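Local atomic coordinates of predicted DNA-binding transcriptional regulator (Aliivibrio fischeri ES114, PDB entry 7DWN), a protein that probably binds regulatory DNA sequences as a LysR-type transcription factor and thereby controls gene transcription. Residues I182-Y196 with L230-A242. Numbering follows the deposited sequence.
Sequences IYDFISQGAVPWLTY and LVLNKQGIAWLPA
W193 and I237 form a single parallel beta bridge, with P192 facing G236 and L194 facing A238 in step. Two backbone bonds define it: I237 N to P192 O (2.9 Å, N-H...O 163°) and L194 N to I237 O (2.9 Å, 164°). Beyond this single bridge, a water links the backbones, donating to L194 O and accepting from W239 N and from W193 NE1. Before G236, the helix ending at L232 closes in a Schellman motif with K234 at C-prime, and K234 O accepts a very short bond (2.5 Å) from Y183 OH, lying at the edge of the tyrosine ring.

I237 carries much of the apolar contact: CG2 meets both Y183 CB and V191 CG1, while CD1 reaches F185 CZ at 3.5 Å. The indole of W193, its CG anti to the backbone N (chi1 178°), brings NE1 to 3.6 Å from W239 CZ3, the two ring planes being nearly perpendicular. L194 CD1 packs on L230 CB and V231 CG2, tying the strand to the helix end. Y196 OH donates to W239 O (2.9 Å) and is also hydrogen-bonded to T224 OG1; a bound MES, probably from the crystallisation liquor, lies about 4 Å from its side chain.

Strand 191-195 also pairs in parallel with 215-221, from which helix 224-232 crosses over to 238-241. This beta-alpha-beta connection is characteristic of the periplasmic-binding-protein-like fold of LysR substrate-binding domains.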
ATOM      1  N   ILE A 182      24.603  45.611  -6.171  1.00 69.63           N
ATOM      2  CA  ILE A 182      24.247  46.073  -4.831  1.00 67.16           C
ATOM      3  C   ILE A 182      24.974  45.254  -3.775  1.00 67.81           C
ATOM      4  O   ILE A 182      25.472  45.795  -2.781  1.00 68.74           O
ATOM      5  CB  ILE A 182      22.720  46.021  -4.650  1.00 59.51           C
ATOM      6  CG1 ILE A 182      22.044  46.967  -5.643  1.00 58.48           C
ATOM      7  CG2 ILE A 182      22.340  46.369  -3.222  1.00 55.98           C
ATOM      8  CD1 ILE A 182      20.564  46.761  -5.764  1.00 44.82           C
ATOM      9  N   TYR A 183      25.046  43.943  -3.970  1.00 57.59           N
ATOM     10  CA  TYR A 183      25.850  43.072  -3.132  1.00 56.75           C
ATOM     11  C   TYR A 183      27.056  42.591  -3.926  1.00 65.52           C
ATOM     12  O   TYR A 183      27.077  42.643  -5.159  1.00 72.19           O
ATOM     13  CB  TYR A 183      25.035  41.882  -2.627  1.00 52.99           C
ATOM     14  CG  TYR A 183      23.719  42.277  -2.000  1.00 55.19           C
ATOM     15  CD1 TYR A 183      23.674  42.821  -0.724  1.00 53.59           C
ATOM     16  CD2 TYR A 183      22.522  42.106  -2.684  1.00 55.06           C
ATOM     17  CE1 TYR A 183      22.476  43.186  -0.146  1.00 48.51           C
ATOM     18  CE2 TYR A 183      21.317  42.468  -2.111  1.00 55.09           C
ATOM     19  CZ  TYR A 183      21.301  43.006  -0.840  1.00 49.59           C
ATOM     20  OH  TYR A 183      20.108  43.369  -0.264  1.00 49.41           O
ATOM     21  N   ASP A 184      28.066  42.116  -3.205  1.00 65.08           N
ATOM     22  CA  ASP A 184      29.315  41.745  -3.847  1.00 67.03           C
ATOM     23  C   ASP A 184      30.112  40.856  -2.898  1.00 67.63           C
ATOM     24  O   ASP A 184      29.733  40.649  -1.743  1.00 61.99           O
ATOM     25  CB  ASP A 184      30.111  42.989  -4.243  1.00 76.60           C
ATOM     26  CG  ASP A 184      31.000  43.482  -3.130  1.00 83.69           C
ATOM     27  OD1 ASP A 184      32.056  42.862  -2.924  1.00 84.55           O
ATOM     28  OD2 ASP A 184      30.644  44.464  -2.449  1.00 89.43           O
ATOM     29  N   PHE A 185      31.245  40.353  -3.397  1.00 78.75           N
ATOM     30  CA  PHE A 185      32.128  39.486  -2.627  1.00 87.76           C
ATOM     31  C   PHE A 185      33.464  40.135  -2.272  1.00 95.40           C
ATOM     32  O   PHE A 185      34.290  39.490  -1.614  1.00 96.84           O
ATOM     33  CB  PHE A 185      32.388  38.175  -3.387  1.00 86.88           C
ATOM     34  CG  PHE A 185      31.172  37.296  -3.521  1.00 88.03           C
ATOM     35  CD1 PHE A 185      30.686  36.588  -2.433  1.00 90.53           C
ATOM     36  CD2 PHE A 185      30.528  37.165  -4.742  1.00 92.70           C
ATOM     37  CE1 PHE A 185      29.571  35.779  -2.554  1.00 91.21           C
ATOM     38  CE2 PHE A 185      29.415  36.352  -4.872  1.00 93.45           C
ATOM     39  CZ  PHE A 185      28.935  35.660  -3.776  1.00 91.07           C
ATOM     40  N   ILE A 186      33.706  41.384  -2.683  1.00101.29           N
ATOM     41  CA  ILE A 186      34.955  42.050  -2.316  1.00107.79           C
ATOM     42  C   ILE A 186      34.938  42.440  -0.842  1.00110.96           C
ATOM     43  O   ILE A 186      35.973  42.391  -0.164  1.00111.42           O
ATOM     44  CB  ILE A 186      35.221  43.269  -3.227  1.00109.97           C
ATOM     45  CG1 ILE A 186      35.258  42.872  -4.712  1.00113.85           C
ATOM     46  CG2 ILE A 186      36.496  43.984  -2.800  1.00106.91           C
ATOM     47  CD1 ILE A 186      36.311  41.838  -5.074  1.00115.25           C
ATOM     48  N   SER A 187      33.775  42.821  -0.314  1.00111.89           N
ATOM     49  CA  SER A 187      33.681  43.121   1.107  1.00118.29           C
ATOM     50  C   SER A 187      34.027  41.882   1.920  1.00126.29           C
ATOM     51  O   SER A 187      33.597  40.772   1.593  1.00123.69           O
ATOM     52  CB  SER A 187      32.269  43.600   1.452  1.00113.61           C
ATOM     53  OG  SER A 187      31.951  44.813   0.793  1.00112.72           O
ATOM     54  N   GLN A 188      34.826  42.066   2.974  1.00135.02           N
ATOM     55  CA  GLN A 188      35.071  40.978   3.912  1.00141.35           C
ATOM     56  C   GLN A 188      33.849  40.695   4.777  1.00132.45           C
ATOM     57  O   GLN A 188      33.992  40.082   5.837  1.00135.37           O
ATOM     58  CB  GLN A 188      36.289  41.282   4.793  1.00155.04           C
ATOM     59  CG  GLN A 188      36.154  42.491   5.705  1.00165.05           C
ATOM     60  CD  GLN A 188      37.394  42.722   6.524  1.00173.20           C
ATOM     61  OE1 GLN A 188      38.479  42.313   6.132  1.00176.48           O
ATOM     62  NE2 GLN A 188      37.241  43.361   7.681  1.00176.20           N
ATOM     63  N   GLY A 189      32.664  41.141   4.378  1.00121.31           N
ATOM     64  CA  GLY A 189      31.466  40.967   5.180  1.00106.28           C
ATOM     65  C   GLY A 189      30.428  40.131   4.453  1.00 93.93           C
ATOM     66  O   GLY A 189      30.367  40.123   3.220  1.00 89.87           O
ATOM     67  N   ALA A 190      29.606  39.429   5.233  1.00 85.71           N
ATOM     68  CA  ALA A 190      28.674  38.453   4.688  1.00 71.74           C
ATOM     69  C   ALA A 190      27.644  39.107   3.770  1.00 70.72           C
ATOM     70  O   ALA A 190      27.426  40.321   3.796  1.00 73.11           O
ATOM     71  CB  ALA A 190      27.969  37.697   5.818  1.00 61.57           C
ATOM     72  N   VAL A 191      27.007  38.278   2.946  1.00 66.74           N
ATOM     73  CA  VAL A 191      25.995  38.718   1.990  1.00 64.87           C
ATOM     74  C   VAL A 191      24.679  38.012   2.304  1.00 54.11           C
ATOM     75  O   VAL A 191      24.680  36.801   2.592  1.00 51.53           O
ATOM     76  CB  VAL A 191      26.452  38.434   0.545  1.00 68.48           C
ATOM     77  CG1 VAL A 191      25.438  38.920  -0.450  1.00 67.46           C
ATOM     78  CG2 VAL A 191      27.798  39.085   0.289  1.00 72.76           C
ATOM     79  N   PRO A 192      23.549  38.723   2.288  1.00 49.90           N
ATOM     80  CA  PRO A 192      22.249  38.047   2.366  1.00 50.21           C
ATOM     81  C   PRO A 192      22.110  37.063   1.219  1.00 52.27           C
ATOM     82  O   PRO A 192      22.210  37.430   0.046  1.00 41.58           O
ATOM     83  CB  PRO A 192      21.242  39.194   2.262  1.00 52.64           C
ATOM     84  CG  PRO A 192      21.997  40.312   1.635  1.00 56.09           C
ATOM     85  CD  PRO A 192      23.399  40.177   2.144  1.00 49.96           C
ATOM     86  N   TRP A 193      21.881  35.799   1.563  1.00 54.05           N
ATOM     87  CA  TRP A 193      21.950  34.702   0.614  1.00 55.02           C
ATOM     88  C   TRP A 193      20.568  34.076   0.489  1.00 47.68           C
ATOM     89  O   TRP A 193      19.974  33.659   1.492  1.00 43.74           O
ATOM     90  CB  TRP A 193      22.988  33.679   1.075  1.00 46.78           C
ATOM     91  CG  TRP A 193      23.124  32.476   0.211  1.00 42.04           C
ATOM     92  CD1 TRP A 193      22.899  32.391  -1.131  1.00 41.48           C
ATOM     93  CD2 TRP A 193      23.513  31.168   0.639  1.00 43.86           C
ATOM     94  NE1 TRP A 193      23.129  31.107  -1.566  1.00 43.56           N
ATOM     95  CE2 TRP A 193      23.505  30.337  -0.496  1.00 40.08           C
ATOM     96  CE3 TRP A 193      23.868  30.620   1.874  1.00 43.78           C
ATOM     97  CZ2 TRP A 193      23.839  28.988  -0.433  1.00 44.85           C
ATOM     98  CZ3 TRP A 193      24.198  29.283   1.936  1.00 42.60           C
ATOM     99  CH2 TRP A 193      24.181  28.480   0.791  1.00 44.28           C
ATOM    100  N   LEU A 194      20.056  34.046  -0.740  1.00 41.82           N
ATOM    101  CA  LEU A 194      18.803  33.386  -1.081  1.00 41.73           C
ATOM    102  C   LEU A 194      19.157  32.034  -1.684  1.00 38.48           C
ATOM    103  O   LEU A 194      19.659  31.961  -2.811  1.00 40.18           O
ATOM    104  CB  LEU A 194      17.997  34.235  -2.062  1.00 51.08           C
ATOM    105  CG  LEU A 194      17.884  35.723  -1.720  1.00 45.78           C
ATOM    106  CD1 LEU A 194      17.403  36.520  -2.921  1.00 49.64           C
ATOM    107  CD2 LEU A 194      16.954  35.928  -0.540  1.00 36.81           C
ATOM    108  N   THR A 195      18.895  30.966  -0.942  1.00 40.08           N
ATOM    109  CA  THR A 195      19.441  29.656  -1.259  1.00 40.46           C
ATOM    110  C   THR A 195      18.348  28.683  -1.678  1.00 36.65           C
ATOM    111  O   THR A 195      17.167  28.857  -1.368  1.00 35.84           O
ATOM    112  CB  THR A 195      20.200  29.088  -0.053  1.00 45.57           C
ATOM    113  OG1 THR A 195      20.874  27.883  -0.435  1.00 62.63           O
ATOM    114  CG2 THR A 195      19.242  28.782   1.088  1.00 42.27           C
ATOM    115  N   TYR A 196      18.765  27.653  -2.407  1.00 43.81           N
ATOM    116  CA  TYR A 196      17.944  26.469  -2.575  1.00 36.83           C
ATOM    117  C   TYR A 196      18.041  25.601  -1.325  1.00 40.36           C
ATOM    118  O   TYR A 196      18.817  25.872  -0.405  1.00 56.47           O
ATOM    119  CB  TYR A 196      18.392  25.662  -3.794  1.00 35.17           C
ATOM    120  CG  TYR A 196      18.403  26.432  -5.094  1.00 31.20           C
ATOM    121  CD1 TYR A 196      17.248  26.571  -5.850  1.00 33.23           C
ATOM    122  CD2 TYR A 196      19.574  27.003  -5.574  1.00 29.29           C
ATOM    123  CE1 TYR A 196      17.255  27.266  -7.042  1.00 32.00           C
ATOM    124  CE2 TYR A 196      19.590  27.701  -6.764  1.00 32.97           C
ATOM    125  CZ  TYR A 196      18.428  27.830  -7.494  1.00 29.92           C
ATOM    126  OH  TYR A 196      18.436  28.524  -8.681  1.00 35.03           O
ATOM    127  N   LEU A 230      13.107  37.443  -5.501  1.00 29.72           N
ATOM    128  CA  LEU A 230      13.693  38.069  -4.318  1.00 38.54           C
ATOM    129  C   LEU A 230      15.023  38.747  -4.633  1.00 41.05           C
ATOM    130  O   LEU A 230      15.373  39.743  -3.990  1.00 39.39           O
ATOM    131  CB  LEU A 230      13.855  37.048  -3.195  1.00 43.76           C
ATOM    132  CG  LEU A 230      12.546  36.701  -2.481  1.00 40.59           C
ATOM    133  CD1 LEU A 230      12.821  36.099  -1.115  1.00 37.51           C
ATOM    134  CD2 LEU A 230      11.649  37.926  -2.362  1.00 41.76           C
ATOM    135  N   VAL A 231      15.768  38.237  -5.617  1.00 38.36           N
ATOM    136  CA  VAL A 231      16.969  38.929  -6.078  1.00 39.62           C
ATOM    137  C   VAL A 231      16.595  40.267  -6.699  1.00 50.57           C
ATOM    138  O   VAL A 231      17.200  41.303  -6.400  1.00 59.05           O
ATOM    139  CB  VAL A 231      17.752  38.051  -7.071  1.00 39.57           C
ATOM    140  CG1 VAL A 231      18.776  38.885  -7.830  1.00 44.90           C
ATOM    141  CG2 VAL A 231      18.439  36.913  -6.346  1.00 41.94           C
ATOM    142  N   LEU A 232      15.583  40.262  -7.570  1.00 48.12           N
ATOM    143  CA  LEU A 232      15.157  41.497  -8.221  1.00 56.52           C
ATOM    144  C   LEU A 232      14.653  42.524  -7.216  1.00 63.78           C
ATOM    145  O   LEU A 232      14.766  43.732  -7.457  1.00 64.53           O
ATOM    146  CB  LEU A 232      14.080  41.193  -9.263  1.00 57.06           C
ATOM    147  CG  LEU A 232      14.599  40.645 -10.594  1.00 56.39           C
ATOM    148  CD1 LEU A 232      13.447  40.230 -11.493  1.00 60.85           C
ATOM    149  CD2 LEU A 232      15.473  41.681 -11.281  1.00 47.85           C
ATOM    150  N   ASN A 233      14.103  42.075  -6.087  1.00 63.88           N
ATOM    151  CA  ASN A 233      13.684  42.976  -5.021  1.00 64.03           C
ATOM    152  C   ASN A 233      14.838  43.392  -4.112  1.00 64.85           C
ATOM    153  O   ASN A 233      14.592  43.864  -2.995  1.00 73.50           O
ATOM    154  CB  ASN A 233      12.567  42.334  -4.194  1.00 65.12           C
ATOM    155  CG  ASN A 233      11.282  42.169  -4.981  1.00 64.20           C
ATOM    156  OD1 ASN A 233      11.064  42.847  -5.985  1.00 73.44           O
ATOM    157  ND2 ASN A 233      10.419  41.267  -4.526  1.00 56.74           N
ATOM    158  N   LYS A 234      16.080  43.216  -4.569  1.00 61.94           N
ATOM    159  CA  LYS A 234      17.278  43.660  -3.852  1.00 62.86           C
ATOM    160  C   LYS A 234      17.389  43.030  -2.464  1.00 57.95           C
ATOM    161  O   LYS A 234      17.993  43.608  -1.557  1.00 64.37           O
ATOM    162  CB  LYS A 234      17.329  45.187  -3.746  1.00 71.77           C
ATOM    163  CG  LYS A 234      16.915  45.922  -5.016  1.00 78.02           C
ATOM    164  CD  LYS A 234      17.211  47.413  -4.923  1.00 82.10           C
ATOM    165  CE  LYS A 234      16.695  48.012  -3.626  1.00 87.38           C
ATOM    166  NZ  LYS A 234      17.114  49.433  -3.479  1.00 91.53           N
ATOM    167  N   GLN A 235      16.819  41.837  -2.287  1.00 49.83           N
ATOM    168  CA  GLN A 235      16.824  41.193  -0.980  1.00 44.68           C
ATOM    169  C   GLN A 235      18.098  40.405  -0.709  1.00 43.69           C
ATOM    170  O   GLN A 235      18.428  40.175   0.459  1.00 43.56           O
ATOM    171  CB  GLN A 235      15.612  40.269  -0.843  1.00 44.26           C
ATOM    172  CG  GLN A 235      14.277  40.993  -0.888  1.00 43.49           C
ATOM    173  CD  GLN A 235      14.131  42.008   0.231  1.00 54.32           C
ATOM    174  OE1 GLN A 235      13.646  43.121   0.016  1.00 56.22           O
ATOM    175  NE2 GLN A 235      14.548  41.631   1.434  1.00 56.00           N
ATOM    176  N   GLY A 236      18.813  39.988  -1.747  1.00 46.93           N
ATOM    177  CA  GLY A 236      20.028  39.224  -1.555  1.00 47.45           C
ATOM    178  C   GLY A 236      20.562  38.727  -2.883  1.00 50.50           C
ATOM    179  O   GLY A 236      20.118  39.157  -3.951  1.00 60.13           O
ATOM    180  N   ILE A 237      21.523  37.814  -2.795  1.00 34.02           N
ATOM    181  CA  ILE A 237      22.152  37.233  -3.971  1.00 46.91           C
ATOM    182  C   ILE A 237      21.650  35.811  -4.146  1.00 43.56           C
ATOM    183  O   ILE A 237      21.172  35.173  -3.204  1.00 43.16           O
ATOM    184  CB  ILE A 237      23.689  37.242  -3.879  1.00 40.75           C
ATOM    185  CG1 ILE A 237      24.158  36.327  -2.744  1.00 48.51           C
ATOM    186  CG2 ILE A 237      24.182  38.643  -3.668  1.00 36.61           C
ATOM    187  CD1 ILE A 237      25.469  35.642  -3.032  1.00 59.42           C
ATOM    188  N   ALA A 238      21.787  35.297  -5.367  1.00 42.83           N
ATOM    189  CA  ALA A 238      21.415  33.900  -5.552  1.00 37.90           C
ATOM    190  C   ALA A 238      22.115  33.327  -6.775  1.00 38.77           C
ATOM    191  O   ALA A 238      22.453  34.052  -7.709  1.00 38.88           O
ATOM    192  CB  ALA A 238      19.897  33.733  -5.687  1.00 35.65           C
ATOM    193  N   TRP A 239      22.328  32.012  -6.750  1.00 33.79           N
ATOM    194  CA  TRP A 239      22.840  31.284  -7.904  1.00 33.83           C
ATOM    195  C   TRP A 239      21.649  30.897  -8.769  1.00 33.56           C
ATOM    196  O   TRP A 239      20.899  29.976  -8.438  1.00 39.75           O
ATOM    197  CB  TRP A 239      23.643  30.063  -7.472  1.00 40.16           C
ATOM    198  CG  TRP A 239      25.077  30.374  -7.177  1.00 44.41           C
ATOM    199  CD1 TRP A 239      26.145  30.186  -8.006  1.00 41.33           C
ATOM    200  CD2 TRP A 239      25.597  30.937  -5.970  1.00 37.38           C
ATOM    201  NE1 TRP A 239      27.302  30.595  -7.385  1.00 41.07           N
ATOM    202  CE2 TRP A 239      26.992  31.060  -6.134  1.00 38.30           C
ATOM    203  CE3 TRP A 239      25.019  31.348  -4.767  1.00 34.87           C
ATOM    204  CZ2 TRP A 239      27.816  31.583  -5.137  1.00 41.07           C
ATOM    205  CZ3 TRP A 239      25.838  31.860  -3.779  1.00 35.49           C
ATOM    206  CH2 TRP A 239      27.221  31.973  -3.970  1.00 36.13           C
ATOM    207  N   LEU A 240      21.473  31.600  -9.875  1.00 32.93           N
ATOM    208  CA  LEU A 240      20.344  31.342 -10.745  1.00 33.00           C
ATOM    209  C   LEU A 240      20.807  30.729 -12.059  1.00 41.67           C
ATOM    210  O   LEU A 240      21.892  31.064 -12.549  1.00 42.58           O
ATOM    211  CB  LEU A 240      19.568  32.633 -11.030  1.00 33.29           C
ATOM    212  CG  LEU A 240      19.059  33.350  -9.778  1.00 38.83           C
ATOM    213  CD1 LEU A 240      18.277  34.603 -10.140  1.00 41.06           C
ATOM    214  CD2 LEU A 240      18.209  32.402  -8.955  1.00 33.43           C
ATOM    215  N   PRO A 241      20.030  29.812 -12.634  1.00 46.96           N
ATOM    216  CA  PRO A 241      20.384  29.276 -13.951  1.00 44.80           C
ATOM    217  C   PRO A 241      20.360  30.378 -14.997  1.00 47.75           C
ATOM    218  O   PRO A 241      19.482  31.244 -14.995  1.00 43.68           O
ATOM    219  CB  PRO A 241      19.305  28.218 -14.210  1.00 42.88           C
ATOM    220  CG  PRO A 241      18.166  28.613 -13.331  1.00 51.42           C
ATOM    221  CD  PRO A 241      18.796  29.208 -12.106  1.00 43.76           C
ATOM    222  N   ALA A 242      21.343  30.340 -15.894  1.00 39.53           N
ATOM    223  CA  ALA A 242      21.542  31.457 -16.808  1.00 35.27           C
ATOM    224  C   ALA A 242      20.390  31.602 -17.795  1.00 33.29           C
ATOM    225  O   ALA A 242      20.105  32.716 -18.245  1.00 36.89           O
ATOM    226  CB  ALA A 242      22.867  31.296 -17.548  1.00 51.09           C
TER
HETATM  227  O   HOH W   1      21.553  30.325  -4.290  1.00 31.86           O